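Local coordinates for protein siderophore enterobactin esterase (PDB 6GUO) that hydrolyses the ester bonds of the bacterial siderophore enterobactin, which the fungus needs for intracellular release of iron, at residues A[197-200]-A[201-204]; A[170-173]-A[174-178]. One frame throughout, in Å; residues are numbered along the deposited sequence.

Overall arrangement
Both interactions are local, mainly i to i+4 contacts, each along one helix; their centres are about 10 Å apart, on two helices of an alpha/beta-hydrolase fold that pack against each other. Interaction 2, in helix 166-177, is the core member: it is buried beside the central sheet, and its side chains are mostly apolar apart from H173, T177 and K178. Interaction 1, in the first turns of helix 199-208, is partly buried: I199, L200 and A203 are buried, whereas R197, T201 and R204 are exposed. The two meet directly. E202 OE1 lies 2.6 Å from H173 ND1, probably as a hydrogen bond, and A203 CB packs on F176 CE2 at 3.6 Å.

Interaction 1. Residues A[197-200]-A[201-204]; sequences RSIL and TEAR
R204 reaches back along its own helix until its guanidinium lies over L200, one turn earlier. L200 CB sits 3.9 Å above the plane of that group and over its centre, so the flat face of the cation rests on aliphatic carbon, while L200 CD1 comes within 3.8 Å of R204 NH2. The arginine gets there with CG anti to its carbonyl carbon (chi1 -76°) and the chain stretched out from CG to NE, passing L200 O on the way. Its NH2 forms a salt bridge with E264, which probably fixes the rotation of the group.

On another side of the helix, the I199 side chain runs nearly perpendicular to that of E202. The isoleucine places CG1 anti to the backbone N (chi1 -160°), and its terminal CD1 ends 3.3 Å from E202 OE1. That oxygen is engaged elsewhere, in a hydrogen bond to H173, so the methyl group packs beside a carboxylate already held in place.

Two regular i to i+4 bonds carry the backbone, A203 N to I199 O at 2.8 Å and R204 N to L200 O at 3.0 Å. Before them, T201 N makes only a weak bond to S198 O, bent to 129° at the hydrogen.

The turn lies near the start of helix 199-208, against two other helices: I199, E202 and A203 touch helix 166-177, L200 and A203 reach L261 on helix 254-268, and I192 of a nearby loop touches both I199 and L200.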
ATOM      1  N   ARG A 197      -7.877  27.895  -7.951  1.00 26.81           N
ATOM      2  CA  ARG A 197      -8.683  26.856  -8.593  1.00 26.07           C
ATOM      3  C   ARG A 197      -8.730  26.943 -10.121  1.00 24.02           C
ATOM      4  O   ARG A 197      -9.783  26.761 -10.732  1.00 22.33           O
ATOM      5  CB  ARG A 197     -10.090  26.840  -7.995  1.00 27.53           C
ATOM      6  CG  ARG A 197     -10.099  26.466  -6.527  1.00 29.33           C
ATOM      7  CD  ARG A 197     -11.515  26.251  -6.040  1.00 34.36           C
ATOM      8  NE  ARG A 197     -12.270  27.497  -6.110  1.00 38.51           N
ATOM      9  CZ  ARG A 197     -13.598  27.601  -6.142  1.00 43.15           C
ATOM     10  NH1 ARG A 197     -14.387  26.528  -6.109  1.00 44.32           N
ATOM     11  NH2 ARG A 197     -14.145  28.810  -6.210  1.00 47.28           N
ATOM     12  N   SER A 198      -7.572  27.183 -10.729  1.00 24.12           N
ATOM     13  CA  SER A 198      -7.485  27.310 -12.186  1.00 25.97           C
ATOM     14  C   SER A 198      -7.914  26.042 -12.940  1.00 25.07           C
ATOM     15  O   SER A 198      -8.380  26.148 -14.076  1.00 24.63           O
ATOM     16  CB  SER A 198      -6.077  27.734 -12.625  1.00 29.00           C
ATOM     17  OG  SER A 198      -5.118  26.734 -12.330  1.00 31.96           O
ATOM     18  N   ILE A 199      -7.785  24.862 -12.315  1.00 23.21           N
ATOM     19  CA  ILE A 199      -8.210  23.596 -12.946  1.00 23.61           C
ATOM     20  C   ILE A 199      -9.708  23.561 -13.277  1.00 23.66           C
ATOM     21  O   ILE A 199     -10.115  22.858 -14.197  1.00 24.12           O
ATOM     22  CB  ILE A 199      -7.821  22.344 -12.100  1.00 22.45           C
ATOM     23  CG1 ILE A 199      -7.813  21.057 -12.945  1.00 23.68           C
ATOM     24  CG2 ILE A 199      -8.751  22.156 -10.904  1.00 22.06           C
ATOM     25  CD1 ILE A 199      -6.686  20.964 -13.952  1.00 23.68           C
ATOM     26  N   LEU A 200     -10.517  24.310 -12.526  1.00 24.76           N
ATOM     27  CA  LEU A 200     -11.960  24.379 -12.772  1.00 25.54           C
ATOM     28  C   LEU A 200     -12.314  25.109 -14.072  1.00 26.43           C
ATOM     29  O   LEU A 200     -13.335  24.802 -14.691  1.00 25.70           O
ATOM     30  CB  LEU A 200     -12.685  25.007 -11.574  1.00 26.23           C
ATOM     31  CG  LEU A 200     -12.515  24.282 -10.231  1.00 27.00           C
ATOM     32  CD1 LEU A 200     -13.415  24.918  -9.182  1.00 28.51           C
ATOM     33  CD2 LEU A 200     -12.788  22.786 -10.331  1.00 26.94           C
ATOM     34  N   THR A 201     -11.474  26.057 -14.483  1.00 26.71           N
ATOM     35  CA  THR A 201     -11.582  26.664 -15.818  1.00 28.18           C
ATOM     36  C   THR A 201     -11.445  25.586 -16.898  1.00 27.09           C
ATOM     37  O   THR A 201     -12.252  25.526 -17.825  1.00 26.68           O
ATOM     38  CB  THR A 201     -10.518  27.761 -16.038  1.00 30.57           C
ATOM     39  OG1 THR A 201     -10.542  28.679 -14.938  1.00 31.80           O
ATOM     40  CG2 THR A 201     -10.769  28.530 -17.343  1.00 31.26           C
ATOM     41  N   GLU A 202     -10.442  24.719 -16.751  1.00 25.74           N
ATOM     42  CA  GLU A 202     -10.238  23.607 -17.687  1.00 27.01           C
ATOM     43  C   GLU A 202     -11.363  22.572 -17.603  1.00 24.91           C
ATOM     44  O   GLU A 202     -11.800  22.059 -18.626  1.00 24.25           O
ATOM     45  CB  GLU A 202      -8.876  22.947 -17.467  1.00 28.33           C
ATOM     46  CG  GLU A 202      -7.710  23.881 -17.754  1.00 31.12           C
ATOM     47  CD  GLU A 202      -6.358  23.194 -17.704  1.00 32.72           C
ATOM     48  OE1 GLU A 202      -6.234  22.135 -17.054  1.00 32.16           O
ATOM     49  OE2 GLU A 202      -5.407  23.726 -18.315  1.00 34.81           O
ATOM     50  N   ALA A 203     -11.833  22.282 -16.388  1.00 25.05           N
ATOM     51  CA  ALA A 203     -12.985  21.387 -16.181  1.00 24.95           C
ATOM     52  C   ALA A 203     -14.231  21.859 -16.936  1.00 26.69           C
ATOM     53  O   ALA A 203     -14.895  21.068 -17.602  1.00 25.13           O
ATOM     54  CB  ALA A 203     -13.304  21.263 -14.699  1.00 24.09           C
ATOM     55  N   ARG A 204     -14.532  23.151 -16.830  1.00 29.00           N
ATOM     56  CA  ARG A 204     -15.724  23.725 -17.472  1.00 30.93           C
ATOM     57  C   ARG A 204     -15.606  23.807 -18.994  1.00 31.75           C
ATOM     58  O   ARG A 204     -16.605  23.641 -19.694  1.00 30.98           O
ATOM     59  CB  ARG A 204     -16.068  25.087 -16.856  1.00 34.48           C
ATOM     60  CG  ARG A 204     -16.725  24.937 -15.490  1.00 38.36           C
ATOM     61  CD  ARG A 204     -16.443  26.089 -14.541  1.00 42.13           C
ATOM     62  NE  ARG A 204     -16.742  25.703 -13.160  1.00 45.46           N
ATOM     63  CZ  ARG A 204     -16.370  26.377 -12.068  1.00 47.12           C
ATOM     64  NH1 ARG A 204     -15.665  27.506 -12.155  1.00 47.58           N
ATOM     65  NH2 ARG A 204     -16.708  25.911 -10.867  1.00 48.60           N
TER

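Interaction 2. Residues A[170-173]-A[174-178]; sequences FALH and ALFTK
H173 and T177, one turn apart, meet near the C-terminal end of helix 166-177, the helix of a beta-alpha-beta unit between strands 156-164 and 184-188 of the alpha/beta-hydrolase fold. Further up the helix, F170 touches what is probably the nucleophile elbow (GxSxG) leading into it. T177 OG1 stands 3.7 Å above the plane of the imidazole, displaced toward the rim, and T177 CG2 comes to 3.6 Å from H173 CE1. With CG anti to the backbone N (chi1 176°), the histidine ring is swung to lie with one face under T177 OG1. Both ring nitrogens are bonded elsewhere, ND1 to E202 and NE2 to D132, and these two partners would hold the ring's rotation.

A174 lies between the two in sequence. Its N-H bonds to F170 O at 2.9 Å, and its CB rests 3.5 Å from A171 O and also touches L135 of helix 131-150 and Y185 of strand 184-188. L172 and F176 lie alongside each other with their ends pointing alike, L172 CB touching F176 CE2 at 3.8 Å; L172 O lies over one face of the phenyl ring. Beyond them, F176 meets the ring of F206 and touches A203.

Where the helix ends, H173 O is gripped twice by one residue. T177 N approaches at 3.1 Å, whereas T177 OG1 donates at 2.8 Å from the opposite face of the carbonyl plane, 35° out of it.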
ATOM      1  N   PHE A 170      -2.442  17.096 -11.909  1.00 16.22           N
ATOM      2  CA  PHE A 170      -1.879  16.682 -13.195  1.00 16.65           C
ATOM      3  C   PHE A 170      -2.801  15.722 -13.945  1.00 15.70           C
ATOM      4  O   PHE A 170      -3.049  15.909 -15.132  1.00 15.71           O
ATOM      5  CB  PHE A 170      -0.494  16.055 -12.986  1.00 16.88           C
ATOM      6  CG  PHE A 170       0.160  15.578 -14.250  1.00 17.24           C
ATOM      7  CD1 PHE A 170       0.835  16.476 -15.081  1.00 17.94           C
ATOM      8  CD2 PHE A 170       0.113  14.236 -14.614  1.00 18.01           C
ATOM      9  CE1 PHE A 170       1.440  16.039 -16.248  1.00 18.46           C
ATOM     10  CE2 PHE A 170       0.718  13.795 -15.784  1.00 17.98           C
ATOM     11  CZ  PHE A 170       1.383  14.701 -16.605  1.00 18.30           C
ATOM     12  N   ALA A 171      -3.304  14.706 -13.246  1.00 16.17           N
ATOM     13  CA  ALA A 171      -4.272  13.762 -13.813  1.00 16.46           C
ATOM     14  C   ALA A 171      -5.526  14.463 -14.342  1.00 16.59           C
ATOM     15  O   ALA A 171      -5.983  14.166 -15.456  1.00 17.31           O
ATOM     16  CB  ALA A 171      -4.650  12.704 -12.788  1.00 16.41           C
ATOM     17  N   LEU A 172      -6.066  15.394 -13.557  1.00 16.22           N
ATOM     18  CA  LEU A 172      -7.221  16.191 -13.986  1.00 16.95           C
ATOM     19  C   LEU A 172      -6.905  17.049 -15.208  1.00 17.16           C
ATOM     20  O   LEU A 172      -7.698  17.100 -16.159  1.00 17.39           O
ATOM     21  CB  LEU A 172      -7.740  17.066 -12.840  1.00 16.89           C
ATOM     22  CG  LEU A 172      -8.367  16.306 -11.658  1.00 17.50           C
ATOM     23  CD1 LEU A 172      -8.796  17.276 -10.571  1.00 18.34           C
ATOM     24  CD2 LEU A 172      -9.543  15.441 -12.094  1.00 18.43           C
ATOM     25  N   HIS A 173      -5.747  17.709 -15.192  1.00 16.75           N
ATOM     26  CA  HIS A 173      -5.291  18.482 -16.355  1.00 17.50           C
ATOM     27  C   HIS A 173      -5.211  17.626 -17.630  1.00 17.30           C
ATOM     28  O   HIS A 173      -5.667  18.056 -18.691  1.00 18.47           O
ATOM     29  CB  HIS A 173      -3.945  19.152 -16.069  1.00 19.01           C
ATOM     30  CG  HIS A 173      -3.384  19.880 -17.246  1.00 20.88           C
ATOM     31  ND1 HIS A 173      -3.932  21.051 -17.721  1.00 21.92           N
ATOM     32  CD2 HIS A 173      -2.350  19.587 -18.067  1.00 21.41           C
ATOM     33  CE1 HIS A 173      -3.246  21.458 -18.774  1.00 22.78           C
ATOM     34  NE2 HIS A 173      -2.282  20.585 -19.006  1.00 22.02           N
ATOM     35  N   ALA A 174      -4.659  16.419 -17.514  1.00 14.52           N
ATOM     36  CA  ALA A 174      -4.594  15.484 -18.635  1.00 17.68           C
ATOM     37  C   ALA A 174      -5.997  15.155 -19.145  1.00 17.62           C
ATOM     38  O   ALA A 174      -6.268  15.298 -20.334  1.00 18.11           O
ATOM     39  CB  ALA A 174      -3.855  14.215 -18.237  1.00 17.71           C
ATOM     40  N   LEU A 175      -6.889  14.753 -18.234  1.00 17.89           N
ATOM     41  CA  LEU A 175      -8.293  14.477 -18.583  1.00 18.00           C
ATOM     42  C   LEU A 175      -8.981  15.639 -19.324  1.00 17.88           C
ATOM     43  O   LEU A 175      -9.596  15.432 -20.373  1.00 17.65           O
ATOM     44  CB  LEU A 175      -9.103  14.114 -17.325  1.00 18.17           C
ATOM     45  CG  LEU A 175     -10.627  14.000 -17.448  1.00 18.69           C
ATOM     46  CD1 LEU A 175     -11.019  12.943 -18.464  1.00 19.16           C
ATOM     47  CD2 LEU A 175     -11.250  13.696 -16.094  1.00 19.04           C
ATOM     48  N   PHE A 176      -8.870  16.849 -18.784  1.00 17.90           N
ATOM     49  CA  PHE A 176      -9.643  17.983 -19.293  1.00 18.99           C
ATOM     50  C   PHE A 176      -9.109  18.560 -20.601  1.00 19.55           C
ATOM     51  O   PHE A 176      -9.889  19.085 -21.381  1.00 22.60           O
ATOM     52  CB  PHE A 176      -9.774  19.094 -18.239  1.00 19.19           C
ATOM     53  CG  PHE A 176     -10.464  18.661 -16.965  1.00 19.44           C
ATOM     54  CD1 PHE A 176     -11.528  17.752 -16.983  1.00 19.87           C
ATOM     55  CD2 PHE A 176     -10.060  19.180 -15.741  1.00 19.43           C
ATOM     56  CE1 PHE A 176     -12.151  17.366 -15.810  1.00 19.94           C
ATOM     57  CE2 PHE A 176     -10.684  18.794 -14.565  1.00 19.71           C
ATOM     58  CZ  PHE A 176     -11.731  17.886 -14.599  1.00 20.02           C
ATOM     59  N   THR A 177      -7.800  18.453 -20.840  1.00 15.70           N
ATOM     60  CA  THR A 177      -7.179  19.023 -22.050  1.00 22.58           C
ATOM     61  C   THR A 177      -6.809  17.995 -23.125  1.00 24.50           C
ATOM     62  O   THR A 177      -6.756  18.341 -24.312  1.00 27.88           O
ATOM     63  CB  THR A 177      -5.930  19.854 -21.694  1.00 25.39           C
ATOM     64  OG1 THR A 177      -4.911  19.010 -21.158  1.00 24.65           O
ATOM     65  CG2 THR A 177      -6.278  20.941 -20.684  1.00 26.33           C
ATOM     66  N   LYS A 178      -6.545  16.751 -22.723  1.00 24.79           N
ATOM     67  CA  LYS A 178      -6.189  15.689 -23.663  1.00 27.05           C
ATOM     68  C   LYS A 178      -6.838  14.373 -23.193  1.00 24.23           C
ATOM     69  O   LYS A 178      -6.140  13.435 -22.818  1.00 23.34           O
ATOM     70  CB  LYS A 178      -4.655  15.600 -23.776  1.00 33.06           C
ATOM     71  CG  LYS A 178      -4.142  14.952 -25.061  1.00 39.70           C
ATOM     72  CD  LYS A 178      -2.671  15.273 -25.340  1.00 47.89           C
ATOM     73  CE  LYS A 178      -1.714  14.383 -24.557  1.00 53.97           C
ATOM     74  NZ  LYS A 178      -0.281  14.681 -24.848  1.00 57.47           N
TER